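Local coordinates for rhizobiales Sp. Pch2 (Marine metagenome, PDB 6PB3), which probably acts as a hexameric AAA+ ATPase remodeller, using ATP to work on HORMA domain proteins and so regulate cGAS-like enzymes in immunity against bacteriophages, at residues D50-W55 and K68-R73; A44-P49 and P75-A80; R185-L190 and R214-E219; S137-L142 and G151-L156. All blocks are in the same frame, centred on the assembly; numbering follows the deposited sequence.

Interaction 1. Residues D50-W55 and K68-R73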
loop_
_atom_site.group_PDB
_atom_site.type_symbol
_atom_site.label_atom_id
_atom_site.label_comp_id
_atom_site.label_asym_id
_atom_site.label_seq_id
_atom_site.Cartn_x
_atom_site.Cartn_y
_atom_site.Cartn_z
ATOM N N ASP A 50 22.557 25.325 -34.142
ATOM C CA ASP A 50 22.880 25.435 -35.560
ATOM C C ASP A 50 23.552 24.171 -36.083
ATOM O O ASP A 50 23.341 23.791 -37.242
ATOM C CB ASP A 50 23.762 26.660 -35.799
ATOM C CG ASP A 50 23.067 27.961 -35.427
ATOM O OD1 ASP A 50 21.814 27.999 -35.461
ATOM O OD2 ASP A 50 23.767 28.946 -35.109
ATOM N N GLY A 51 24.337 23.497 -35.239
ATOM C CA GLY A 51 25.016 22.291 -35.678
ATOM C C GLY A 51 24.054 21.182 -36.060
ATOM O O GLY A 51 24.340 20.385 -36.955
ATOM N N LEU A 52 22.904 21.108 -35.380
ATOM C CA LEU A 52 21.895 20.120 -35.759
ATOM C C LEU A 52 21.212 20.511 -37.064
ATOM O O LEU A 52 20.977 19.659 -37.931
ATOM C CB LEU A 52 20.854 19.958 -34.650
ATOM C CG LEU A 52 19.774 18.896 -34.894
ATOM C CD1 LEU A 52 20.414 17.511 -35.010
ATOM C CD2 LEU A 52 18.737 18.906 -33.777
ATOM N N SER A 53 20.885 21.795 -37.219
ATOM C CA SER A 53 20.302 22.257 -38.476
ATOM C C SER A 53 21.236 21.988 -39.644
ATOM O O SER A 53 20.800 21.526 -40.704
ATOM C CB SER A 53 19.979 23.746 -38.396
ATOM O OG SER A 53 19.289 24.045 -37.200
ATOM N N ALA A 54 22.529 22.264 -39.468
ATOM C CA ALA A 54 23.473 22.040 -40.558
ATOM C C ALA A 54 23.573 20.561 -40.893
ATOM O O ALA A 54 23.555 20.186 -42.068
ATOM C CB ALA A 54 24.843 22.606 -40.198
ATOM N N TRP A 55 23.642 19.701 -39.870
ATOM C CA TRP A 55 23.643 18.262 -40.124
ATOM C C TRP A 55 22.408 17.838 -40.907
ATOM O O TRP A 55 22.511 17.053 -41.856
ATOM C CB TRP A 55 23.727 17.477 -38.817
ATOM C CG TRP A 55 23.380 16.028 -39.018
ATOM C CD1 TRP A 55 24.223 15.031 -39.406
ATOM C CD2 TRP A 55 22.085 15.424 -38.876
ATOM N NE1 TRP A 55 23.541 13.841 -39.501
ATOM C CE2 TRP A 55 22.227 14.055 -39.182
ATOM C CE3 TRP A 55 20.824 15.906 -38.512
ATOM C CZ2 TRP A 55 21.156 13.161 -39.135
ATOM C CZ3 TRP A 55 19.755 15.015 -38.473
ATOM C CH2 TRP A 55 19.932 13.660 -38.783
ATOM N N LYS A 68 12.790 19.739 -36.272
ATOM C CA LYS A 68 11.937 20.810 -35.769
ATOM C C LYS A 68 11.506 20.537 -34.337
ATOM O O LYS A 68 11.446 21.456 -33.513
ATOM C CB LYS A 68 10.711 20.984 -36.672
ATOM N N ASN A 69 11.221 19.273 -34.019
ATOM C CA ASN A 69 10.862 18.937 -32.648
ATOM C C ASN A 69 12.064 19.035 -31.714
ATOM O O ASN A 69 11.937 19.551 -30.599
ATOM C CB ASN A 69 10.226 17.544 -32.588
ATOM C CG ASN A 69 10.999 16.501 -33.382
ATOM O OD1 ASN A 69 12.222 16.566 -33.495
ATOM N ND2 ASN A 69 10.279 15.531 -33.938
ATOM N N VAL A 70 13.244 18.582 -32.155
ATOM C CA VAL A 70 14.383 18.465 -31.241
ATOM C C VAL A 70 14.908 19.837 -30.834
ATOM O O VAL A 70 15.331 20.043 -29.691
ATOM C CB VAL A 70 15.501 17.615 -31.873
ATOM C CG1 VAL A 70 16.727 17.618 -30.990
ATOM C CG2 VAL A 70 15.035 16.211 -32.097
ATOM N N ILE A 71 14.897 20.796 -31.753
ATOM C CA ILE A 71 15.593 22.054 -31.502
ATOM C C ILE A 71 14.811 22.913 -30.521
ATOM O O ILE A 71 15.372 23.479 -29.576
ATOM C CB ILE A 71 15.842 22.790 -32.827
ATOM C CG1 ILE A 71 17.029 22.164 -33.550
ATOM C CG2 ILE A 71 16.079 24.269 -32.584
ATOM C CD1 ILE A 71 17.415 22.904 -34.800
ATOM N N ARG A 72 13.503 23.012 -30.719
ATOM C CA ARG A 72 12.689 23.961 -29.966
ATOM C C ARG A 72 12.447 23.543 -28.514
ATOM O O ARG A 72 11.723 24.249 -27.802
ATOM C CB ARG A 72 11.351 24.166 -30.683
ATOM N N ARG A 73 13.031 22.440 -28.052
ATOM C CA ARG A 73 12.744 21.958 -26.709
ATOM C C ARG A 73 13.416 22.840 -25.658
ATOM O O ARG A 73 14.544 23.293 -25.852
ATOM C CB ARG A 73 13.245 20.532 -26.527
ATOM C CG ARG A 73 12.801 19.550 -27.566
ATOM C CD ARG A 73 11.275 19.448 -27.628
ATOM N NE ARG A 73 10.593 19.470 -26.332
ATOM C CZ ARG A 73 10.536 18.443 -25.489
ATOM N NH1 ARG A 73 11.158 17.303 -25.780
ATOM N NH2 ARG A 73 9.860 18.562 -24.350
#
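L52 on helix 49-59 meets V70 and I71 of the short helix 68-71, packing two successive helices together just ahead of the first strand of the AAA+ core. The two backbones come nearest at L52 and I71, whose CA atoms are 7.8 Å apart. From its CB, which points toward the other helix, L52 sends CG out opposite its own backbone nitrogen (chi1 -177°), extending the chain across the gap. CG then divides the work between its two methyls. CD1 turns along its own helix to the indole of W55 one turn on, 3.9 Å from CE3. CD2 makes the crossing: it touches V70 CG1 at 3.7 Å and I71 CG1 at the same 3.7 Å, so one methyl fits between two consecutive residues of the short helix. The L52 and V70 side chains run roughly perpendicular, whereas L52 and I71 lie alongside one another, pointing opposite ways. CD2 also reaches V45 of the preceding helix, and Y284 of the second subunit packs on L52, which places this seam close to a subunit boundary. I71 answers from the other direction. Its extended chi2 (-175°) carries CD1 beyond L52 to the next residue of the long helix, S53. The serine hydroxyl is also engaged by its own helix, through a weak hydrogen bond with P49 O. It meets the isoleucine without bonding, as a close polar-apolar contact of 3.3 Å between S53 OG and I71 CD1.

Interaction 2. Residues A44-P49 and P75-A80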
loop_
_atom_site.group_PDB
_atom_site.type_symbol
_atom_site.label_atom_id
_atom_site.label_comp_id
_atom_site.label_asym_id
_atom_site.label_seq_id
_atom_site.Cartn_x
_atom_site.Cartn_y
_atom_site.Cartn_z
ATOM N N ALA A 44 25.255 19.326 -26.693
ATOM C CA ALA A 44 25.845 20.116 -27.773
ATOM C C ALA A 44 24.759 20.795 -28.605
ATOM O O ALA A 44 24.880 21.968 -28.986
ATOM C CB ALA A 44 26.728 19.223 -28.656
ATOM N N VAL A 45 23.684 20.064 -28.892
ATOM C CA VAL A 45 22.576 20.628 -29.649
ATOM C C VAL A 45 21.918 21.774 -28.887
ATOM O O VAL A 45 21.575 22.808 -29.473
ATOM C CB VAL A 45 21.575 19.508 -29.974
ATOM C CG1 VAL A 45 20.308 20.075 -30.595
ATOM C CG2 VAL A 45 22.247 18.475 -30.878
ATOM N N LEU A 46 21.731 21.615 -27.572
ATOM C CA LEU A 46 21.039 22.638 -26.793
ATOM C C LEU A 46 21.824 23.940 -26.747
ATOM O O LEU A 46 21.235 25.026 -26.724
ATOM C CB LEU A 46 20.778 22.135 -25.377
ATOM C CG LEU A 46 19.739 21.026 -25.243
ATOM C CD1 LEU A 46 19.556 20.658 -23.773
ATOM C CD2 LEU A 46 18.414 21.456 -25.892
ATOM N N VAL A 47 23.152 23.857 -26.711
ATOM C CA VAL A 47 23.951 25.077 -26.660
ATOM C C VAL A 47 24.271 25.609 -28.044
ATOM O O VAL A 47 24.452 26.817 -28.213
ATOM C CB VAL A 47 25.244 24.849 -25.865
ATOM C CG1 VAL A 47 24.909 24.389 -24.468
ATOM C CG2 VAL A 47 26.145 23.857 -26.580
ATOM N N ASN A 48 24.343 24.741 -29.042
ATOM C CA ASN A 48 24.684 25.143 -30.403
ATOM C C ASN A 48 23.710 24.495 -31.372
ATOM O O ASN A 48 24.085 23.594 -32.127
ATOM C CB ASN A 48 26.127 24.758 -30.737
ATOM C CG ASN A 48 26.552 25.247 -32.109
ATOM O OD1 ASN A 48 26.186 26.349 -32.530
ATOM N ND2 ASN A 48 27.311 24.418 -32.824
ATOM N N PRO A 49 22.447 24.942 -31.382
ATOM C CA PRO A 49 21.438 24.276 -32.225
ATOM C C PRO A 49 21.729 24.368 -33.711
ATOM O O PRO A 49 21.185 23.566 -34.484
ATOM C CB PRO A 49 20.128 25.005 -31.873
ATOM C CG PRO A 49 20.439 25.924 -30.733
ATOM C CD PRO A 49 21.913 26.142 -30.707
ATOM N N PRO A 75 15.813 23.675 -22.690
ATOM C CA PRO A 75 17.159 23.066 -22.528
ATOM C C PRO A 75 17.359 22.337 -21.204
ATOM O O PRO A 75 18.189 22.697 -20.364
ATOM C CB PRO A 75 18.088 24.281 -22.675
ATOM C CG PRO A 75 17.285 25.428 -22.168
ATOM C CD PRO A 75 15.830 25.138 -22.501
ATOM N N LEU A 76 16.618 21.246 -21.025
ATOM C CA LEU A 76 16.678 20.427 -19.823
ATOM C C LEU A 76 16.852 18.977 -20.238
ATOM O O LEU A 76 16.150 18.498 -21.133
ATOM C CB LEU A 76 15.402 20.588 -18.977
ATOM C CG LEU A 76 15.134 19.525 -17.903
ATOM C CD1 LEU A 76 16.092 19.663 -16.716
ATOM C CD2 LEU A 76 13.666 19.574 -17.425
ATOM N N ILE A 77 17.765 18.275 -19.575
ATOM C CA ILE A 77 17.978 16.849 -19.794
ATOM C C ILE A 77 17.827 16.137 -18.461
ATOM O O ILE A 77 18.449 16.527 -17.464
ATOM C CB ILE A 77 19.360 16.559 -20.411
ATOM C CG1 ILE A 77 19.502 17.307 -21.733
ATOM C CG2 ILE A 77 19.524 15.052 -20.632
ATOM C CD1 ILE A 77 20.920 17.330 -22.298
ATOM N N VAL A 78 17.012 15.088 -18.445
ATOM C CA VAL A 78 16.732 14.322 -17.239
ATOM C C VAL A 78 17.479 12.999 -17.328
ATOM O O VAL A 78 17.365 12.283 -18.330
ATOM C CB VAL A 78 15.221 14.103 -17.065
ATOM C CG1 VAL A 78 14.936 13.107 -15.926
ATOM C CG2 VAL A 78 14.543 15.424 -16.746
ATOM N N LEU A 79 18.249 12.680 -16.289
ATOM C CA LEU A 79 18.862 11.366 -16.119
ATOM C C LEU A 79 18.085 10.641 -15.040
ATOM O O LEU A 79 18.078 11.081 -13.886
ATOM C CB LEU A 79 20.344 11.475 -15.735
ATOM C CG LEU A 79 21.278 12.344 -16.572
ATOM C CD1 LEU A 79 22.749 12.090 -16.143
ATOM C CD2 LEU A 79 21.102 12.078 -18.048
ATOM N N ALA A 80 17.437 9.534 -15.409
ATOM C CA ALA A 80 16.535 8.823 -14.509
ATOM C C ALA A 80 16.904 7.348 -14.446
ATOM O O ALA A 80 17.242 6.748 -15.472
ATOM C CB ALA A 80 15.077 8.953 -14.978
#
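L46, near the C-terminal end of helix 33-47, reaches P75, L76 and I77 where the chain enters strand 76-81, and the contacts are made chiefly by its two terminal methyls. The apolar contacts between side chains are made by CD1. This methyl sits 3.9 Å from I77 CD1 and is about as near to I77 CG1, while on its other flank it approaches P75 CB at 4.1 Å. The closest approach is to a backbone atom: L46 CD1 lies 3.6 Å from P75 CA. The second methyl, CD2, touches the same P75 CA at 3.9 Å, so both prongs of the fork rest against the proline alpha carbon. CD1 also borders the start of the strand, 4.1 Å from L76 N. The fork is brought there by CG standing beside the backbone nitrogen (chi1 -70°) of a residue whose CB already points at the strand. Hydrogen bonding belongs to each element separately. N48 N closes the last helical turn on A44 O at 2.8 Å, and N48 ND2 bonds to E102 OE1; the 75-80 backbone bonds to V199 and M201 of strand 197-203 on one flank and to A218 and E219, where strand 219-223 begins, on the other. I77 continues the helix-on-sheet layer by packing on L39, M42 and L43 of the same helix. The contact is essentially apolar, so it rests on shape and the burial of hydrocarbon and imposes little direction; the direction of the strand is set by its bonds within the sheet of the P-loop NTPase core.

Interaction 3. Residues R185-L190 and R214-E219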
loop_
_atom_site.group_PDB
_atom_site.type_symbol
_atom_site.label_atom_id
_atom_site.label_comp_id
_atom_site.label_asym_id
_atom_site.label_seq_id
_atom_site.Cartn_x
_atom_site.Cartn_y
_atom_site.Cartn_z
ATOM N N ARG A 185 10.173 28.441 -14.316
ATOM C CA ARG A 185 10.466 29.769 -14.840
ATOM C C ARG A 185 11.915 29.872 -15.298
ATOM O O ARG A 185 12.205 30.496 -16.326
ATOM C CB ARG A 185 10.148 30.824 -13.781
ATOM C CG ARG A 185 8.663 30.915 -13.455
ATOM C CD ARG A 185 8.382 31.838 -12.285
ATOM N NE ARG A 185 6.966 31.816 -11.926
ATOM C CZ ARG A 185 6.412 32.605 -11.010
ATOM N NH1 ARG A 185 7.157 33.486 -10.352
ATOM N NH2 ARG A 185 5.110 32.517 -10.752
ATOM N N GLY A 186 12.840 29.246 -14.566
ATOM C CA GLY A 186 14.239 29.298 -14.965
ATOM C C GLY A 186 14.487 28.578 -16.276
ATOM O O GLY A 186 15.177 29.096 -17.163
ATOM N N ILE A 187 13.926 27.377 -16.417
ATOM C CA ILE A 187 14.093 26.595 -17.638
ATOM C C ILE A 187 13.513 27.333 -18.837
ATOM O O ILE A 187 14.129 27.399 -19.905
ATOM C CB ILE A 187 13.421 25.227 -17.472
ATOM C CG1 ILE A 187 14.164 24.401 -16.431
ATOM C CG2 ILE A 187 13.322 24.515 -18.808
ATOM C CD1 ILE A 187 13.496 23.094 -16.188
ATOM N N ASP A 188 12.294 27.854 -18.693
ATOM C CA ASP A 188 11.673 28.601 -19.783
ATOM C C ASP A 188 12.528 29.793 -20.181
ATOM O O ASP A 188 12.685 30.091 -21.371
ATOM C CB ASP A 188 10.281 29.068 -19.364
ATOM C CG ASP A 188 9.311 27.935 -19.241
ATOM O OD1 ASP A 188 9.664 26.813 -19.659
ATOM O OD2 ASP A 188 8.201 28.159 -18.725
ATOM N N ARG A 189 13.093 30.482 -19.191
ATOM C CA ARG A 189 13.914 31.652 -19.467
ATOM C C ARG A 189 15.155 31.271 -20.273
ATOM O O ARG A 189 15.542 31.985 -21.207
ATOM C CB ARG A 189 14.281 32.314 -18.142
ATOM C CG ARG A 189 14.882 33.686 -18.231
ATOM C CD ARG A 189 15.009 34.235 -16.826
ATOM N NE ARG A 189 15.971 35.324 -16.727
ATOM C CZ ARG A 189 16.521 35.719 -15.585
ATOM N NH1 ARG A 189 16.208 35.110 -14.445
ATOM N NH2 ARG A 189 17.396 36.713 -15.582
ATOM N N LEU A 190 15.777 30.135 -19.943
ATOM C CA LEU A 190 16.909 29.659 -20.733
ATOM C C LEU A 190 16.467 29.278 -22.140
ATOM O O LEU A 190 17.220 29.455 -23.108
ATOM C CB LEU A 190 17.573 28.463 -20.047
ATOM C CG LEU A 190 18.281 28.705 -18.712
ATOM C CD1 LEU A 190 19.012 27.446 -18.234
ATOM C CD2 LEU A 190 19.239 29.869 -18.822
ATOM N N ARG A 214 8.862 17.362 -15.854
ATOM C CA ARG A 214 9.080 16.236 -16.757
ATOM C C ARG A 214 8.765 16.608 -18.197
ATOM O O ARG A 214 9.527 16.280 -19.114
ATOM C CB ARG A 214 8.219 15.055 -16.316
ATOM C CG ARG A 214 8.911 13.733 -16.434
ATOM C CD ARG A 214 7.987 12.597 -16.118
ATOM N NE ARG A 214 7.267 12.798 -14.866
ATOM C CZ ARG A 214 6.370 11.934 -14.409
ATOM N NH1 ARG A 214 6.125 10.840 -15.115
ATOM N NH2 ARG A 214 5.723 12.155 -13.266
ATOM N N ARG A 215 7.650 17.308 -18.411
ATOM C CA ARG A 215 7.195 17.589 -19.766
ATOM C C ARG A 215 8.094 18.575 -20.493
ATOM O O ARG A 215 8.023 18.653 -21.722
ATOM C CB ARG A 215 5.752 18.108 -19.736
ATOM C CG ARG A 215 5.588 19.553 -19.283
ATOM C CD ARG A 215 4.088 19.959 -19.330
ATOM N NE ARG A 215 3.895 21.388 -19.081
ATOM C CZ ARG A 215 3.295 21.888 -18.004
ATOM N NH1 ARG A 215 2.798 21.073 -17.069
ATOM N NH2 ARG A 215 3.169 23.206 -17.870
ATOM N N ARG A 216 8.954 19.294 -19.777
ATOM C CA ARG A 216 9.902 20.217 -20.386
ATOM C C ARG A 216 11.238 19.583 -20.765
ATOM O O ARG A 216 12.014 20.216 -21.487
ATOM C CB ARG A 216 10.154 21.393 -19.448
ATOM C CG ARG A 216 8.984 22.362 -19.398
ATOM C CD ARG A 216 9.175 23.413 -18.325
ATOM N NE ARG A 216 8.227 24.525 -18.470
ATOM C CZ ARG A 216 6.972 24.509 -18.026
ATOM N NH1 ARG A 216 6.485 23.426 -17.431
ATOM N NH2 ARG A 216 6.197 25.583 -18.181
ATOM N N ALA A 217 11.523 18.359 -20.328
ATOM C CA ALA A 217 12.781 17.724 -20.699
ATOM C C ALA A 217 12.893 17.624 -22.217
ATOM O O ALA A 217 11.981 17.132 -22.896
ATOM C CB ALA A 217 12.888 16.327 -20.064
ATOM N N ALA A 218 13.999 18.133 -22.750
ATOM C CA ALA A 218 14.302 17.912 -24.154
ATOM C C ALA A 218 14.614 16.455 -24.393
ATOM O O ALA A 218 14.234 15.891 -25.421
ATOM C CB ALA A 218 15.479 18.777 -24.584
ATOM N N GLU A 219 15.291 15.824 -23.444
ATOM C CA GLU A 219 15.526 14.397 -23.537
ATOM C C GLU A 219 15.533 13.810 -22.143
ATOM O O GLU A 219 16.019 14.434 -21.197
ATOM C CB GLU A 219 16.856 14.073 -24.250
ATOM C CG GLU A 219 17.022 12.585 -24.523
ATOM C CD GLU A 219 18.318 12.232 -25.207
ATOM O OE1 GLU A 219 19.164 13.116 -25.406
ATOM O OE2 GLU A 219 18.499 11.046 -25.539
#
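R216 extends its side chain alongside I187 and D188 of helix 179-192, its methylene CD resting beside I187 CG2 at 4.3 Å and its guanidinium reaching the carboxylate of D188. The two charged side chains cross at about a right angle and form a salt bridge with unequal arms. In the stronger arm R216 NE donates to D188 OD1 at 3.0 Å, with an N-H...O angle of 164°. This oxygen is met on its syn side and lies almost in the guanidinium plane, though the donor stands 20° out of the carboxylate plane. The second arm, from R216 NH2 to D188 OD2 at 3.3 Å, is weak, consistent with the 33° between the two planes. The remaining nitrogen, NH1, bonds to A212 O, so the guanidinium is fixed between helix 179-192 and the short helix 211-214. I187 carries the contact inward, packing on L76 of strand 76-81 as well as on F132. R216 itself sits in a type I turn from R214 to A217, closed by A217 N on R214 O at 3.1 Å. The turn faces a second subunit: R215 packs on T88 and R214 on V83 of that chain, beside its apparent Walker A motif. A tight, arginine-rich turn placed against a neighbour's nucleotide loop is consistent with the arginine-finger region of AAA+ hexamers.

Interaction 4. Residues S137-L142 and G151-L156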
loop_
_atom_site.group_PDB
_atom_site.type_symbol
_atom_site.label_atom_id
_atom_site.label_comp_id
_atom_site.label_asym_id
_atom_site.label_seq_id
_atom_site.Cartn_x
_atom_site.Cartn_y
_atom_site.Cartn_z
ATOM N N SER A 137 23.174 35.206 -16.468
ATOM C CA SER A 137 24.194 36.248 -16.554
ATOM C C SER A 137 25.477 35.712 -17.184
ATOM O O SER A 137 26.017 36.304 -18.126
ATOM C CB SER A 137 24.468 36.825 -15.163
ATOM O OG SER A 137 25.555 37.729 -15.189
ATOM N N GLU A 138 25.974 34.581 -16.681
ATOM C CA GLU A 138 27.207 34.013 -17.217
ATOM C C GLU A 138 27.052 33.625 -18.681
ATOM O O GLU A 138 27.969 33.826 -19.483
ATOM C CB GLU A 138 27.632 32.811 -16.381
ATOM C CG GLU A 138 28.311 33.198 -15.081
ATOM C CD GLU A 138 29.561 34.027 -15.321
ATOM O OE1 GLU A 138 30.418 33.596 -16.127
ATOM O OE2 GLU A 138 29.674 35.117 -14.718
ATOM N N ALA A 139 25.891 33.081 -19.053
ATOM C CA ALA A 139 25.671 32.698 -20.444
ATOM C C ALA A 139 25.660 33.915 -21.365
ATOM O O ALA A 139 26.071 33.822 -22.528
ATOM C CB ALA A 139 24.368 31.912 -20.574
ATOM N N ARG A 140 25.185 35.064 -20.869
ATOM C CA ARG A 140 25.232 36.293 -21.662
ATOM C C ARG A 140 26.669 36.745 -21.890
ATOM O O ARG A 140 27.030 37.162 -22.997
ATOM C CB ARG A 140 24.431 37.405 -20.979
ATOM C CG ARG A 140 22.917 37.310 -21.165
ATOM C CD ARG A 140 22.176 38.384 -20.372
ATOM N NE ARG A 140 20.730 38.178 -20.403
ATOM C CZ ARG A 140 19.910 38.499 -19.404
ATOM N NH1 ARG A 140 20.401 39.034 -18.292
ATOM N NH2 ARG A 140 18.604 38.274 -19.509
ATOM N N LYS A 141 27.498 36.681 -20.846
ATOM C CA LYS A 141 28.916 36.985 -20.999
ATOM C C LYS A 141 29.556 36.093 -22.056
ATOM O O LYS A 141 30.334 36.567 -22.892
ATOM C CB LYS A 141 29.626 36.829 -19.654
ATOM C CG LYS A 141 31.141 36.813 -19.743
ATOM C CD LYS A 141 31.786 36.675 -18.368
ATOM C CE LYS A 141 33.309 36.729 -18.468
ATOM N NZ LYS A 141 33.981 36.743 -17.136
ATOM N N LEU A 142 29.224 34.807 -22.047
ATOM C CA LEU A 142 29.758 33.865 -23.021
ATOM C C LEU A 142 29.225 34.143 -24.423
ATOM O O LEU A 142 29.763 33.641 -25.410
ATOM C CB LEU A 142 29.425 32.433 -22.608
ATOM C CG LEU A 142 30.012 32.006 -21.267
ATOM C CD1 LEU A 142 29.894 30.507 -21.117
ATOM C CD2 LEU A 142 31.460 32.455 -21.150
ATOM N N GLY A 151 31.491 29.813 -25.440
ATOM C CA GLY A 151 31.477 28.864 -24.351
ATOM C C GLY A 151 30.049 28.509 -24.008
ATOM O O GLY A 151 29.105 28.950 -24.667
ATOM N N ALA A 152 29.890 27.706 -22.963
ATOM C CA ALA A 152 28.559 27.338 -22.506
ATOM C C ALA A 152 28.570 27.132 -21.005
ATOM O O ALA A 152 29.627 27.017 -20.379
ATOM C CB ALA A 152 28.042 26.078 -23.201
ATOM N N VAL A 153 27.361 27.076 -20.446
ATOM C CA VAL A 153 27.125 26.958 -19.013
ATOM C C VAL A 153 26.170 25.800 -18.770
ATOM O O VAL A 153 25.044 25.811 -19.277
ATOM C CB VAL A 153 26.523 28.241 -18.424
ATOM C CG1 VAL A 153 26.274 28.046 -16.922
ATOM C CG2 VAL A 153 27.425 29.431 -18.691
ATOM N N ILE A 154 26.587 24.832 -17.959
ATOM C CA ILE A 154 25.722 23.722 -17.582
ATOM C C ILE A 154 25.341 23.896 -16.123
ATOM O O ILE A 154 26.211 24.029 -15.252
ATOM C CB ILE A 154 26.389 22.361 -17.799
ATOM C CG1 ILE A 154 26.741 22.174 -19.275
ATOM C CG2 ILE A 154 25.435 21.258 -17.331
ATOM C CD1 ILE A 154 27.549 20.911 -19.546
ATOM N N LEU A 155 24.046 23.904 -15.855
ATOM C CA LEU A 155 23.550 23.891 -14.492
ATOM C C LEU A 155 23.207 22.443 -14.145
ATOM O O LEU A 155 22.478 21.778 -14.887
ATOM C CB LEU A 155 22.341 24.817 -14.365
ATOM C CG LEU A 155 21.700 24.967 -12.989
ATOM C CD1 LEU A 155 22.652 25.627 -11.997
ATOM C CD2 LEU A 155 20.422 25.782 -13.126
ATOM N N LEU A 156 23.751 21.946 -13.042
ATOM C CA LEU A 156 23.503 20.577 -12.601
ATOM C C LEU A 156 22.690 20.584 -11.314
ATOM O O LEU A 156 23.048 21.280 -10.355
ATOM C CB LEU A 156 24.829 19.831 -12.403
ATOM C CG LEU A 156 24.806 18.395 -11.869
ATOM C CD1 LEU A 156 23.706 17.532 -12.499
ATOM C CD2 LEU A 156 26.189 17.742 -12.078
#
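The last turn of helix 124-141 lies against the beginning of strand 151-157, with CA atoms 6.1 Å apart at A139 and V153 and 5.5 Å apart at L142 and G151. L142 does most of the touching. Its CG is placed beside the backbone nitrogen (chi1 -61°), and CD1 reaches forward onto the strand backbone, 3.4 Å from A152 N and 3.5 Å from G151 C. The absence of a side chain at G151 lets the methyl come this close. The same CD1 meets V153 CG2 at 3.6 Å. That valine branch is shared by three residues of 137-142: besides L142 it approaches E138 CB at 4.1 Å and A139 N at 4.0 Å, with A139 CB at 4.4 Å. E138 contributes its CB alone, because its chain bends and leads the carboxylate away. Strand 151-157 is an inner strand, paired with 105-111 on one side and 197-203 on the other, and by its place in the AAA+ fold probably leads to the Walker B motif. The helix covers one face of this sheet, where V153 also packs on L109 and T135, and A139 on A197 and P196.

Overall arrangement
From the N terminus, interaction 2 opens first at 44-49. Before it closes at 75-80, interaction 1 joins 50-55 to 68-73, so the smaller loop lies within the larger one. Together they fold the helices 33-47, 49-59 and 68-71 against the start of the first core strand. Interaction 4 then closes a short excursion between helix 124-141 and strand 151-157, and interaction 3 a longer one from helix 179-192 to the turn before strand 219-223. No loops cross. Interactions 2 and 3 meet where strand 76-81 pairs with the start of strand 219-223, V78 N lying 3.0 Å from E219 O. V47 packs on A152 to connect interactions 2 and 4; interactions 1 to 3 border the second subunit.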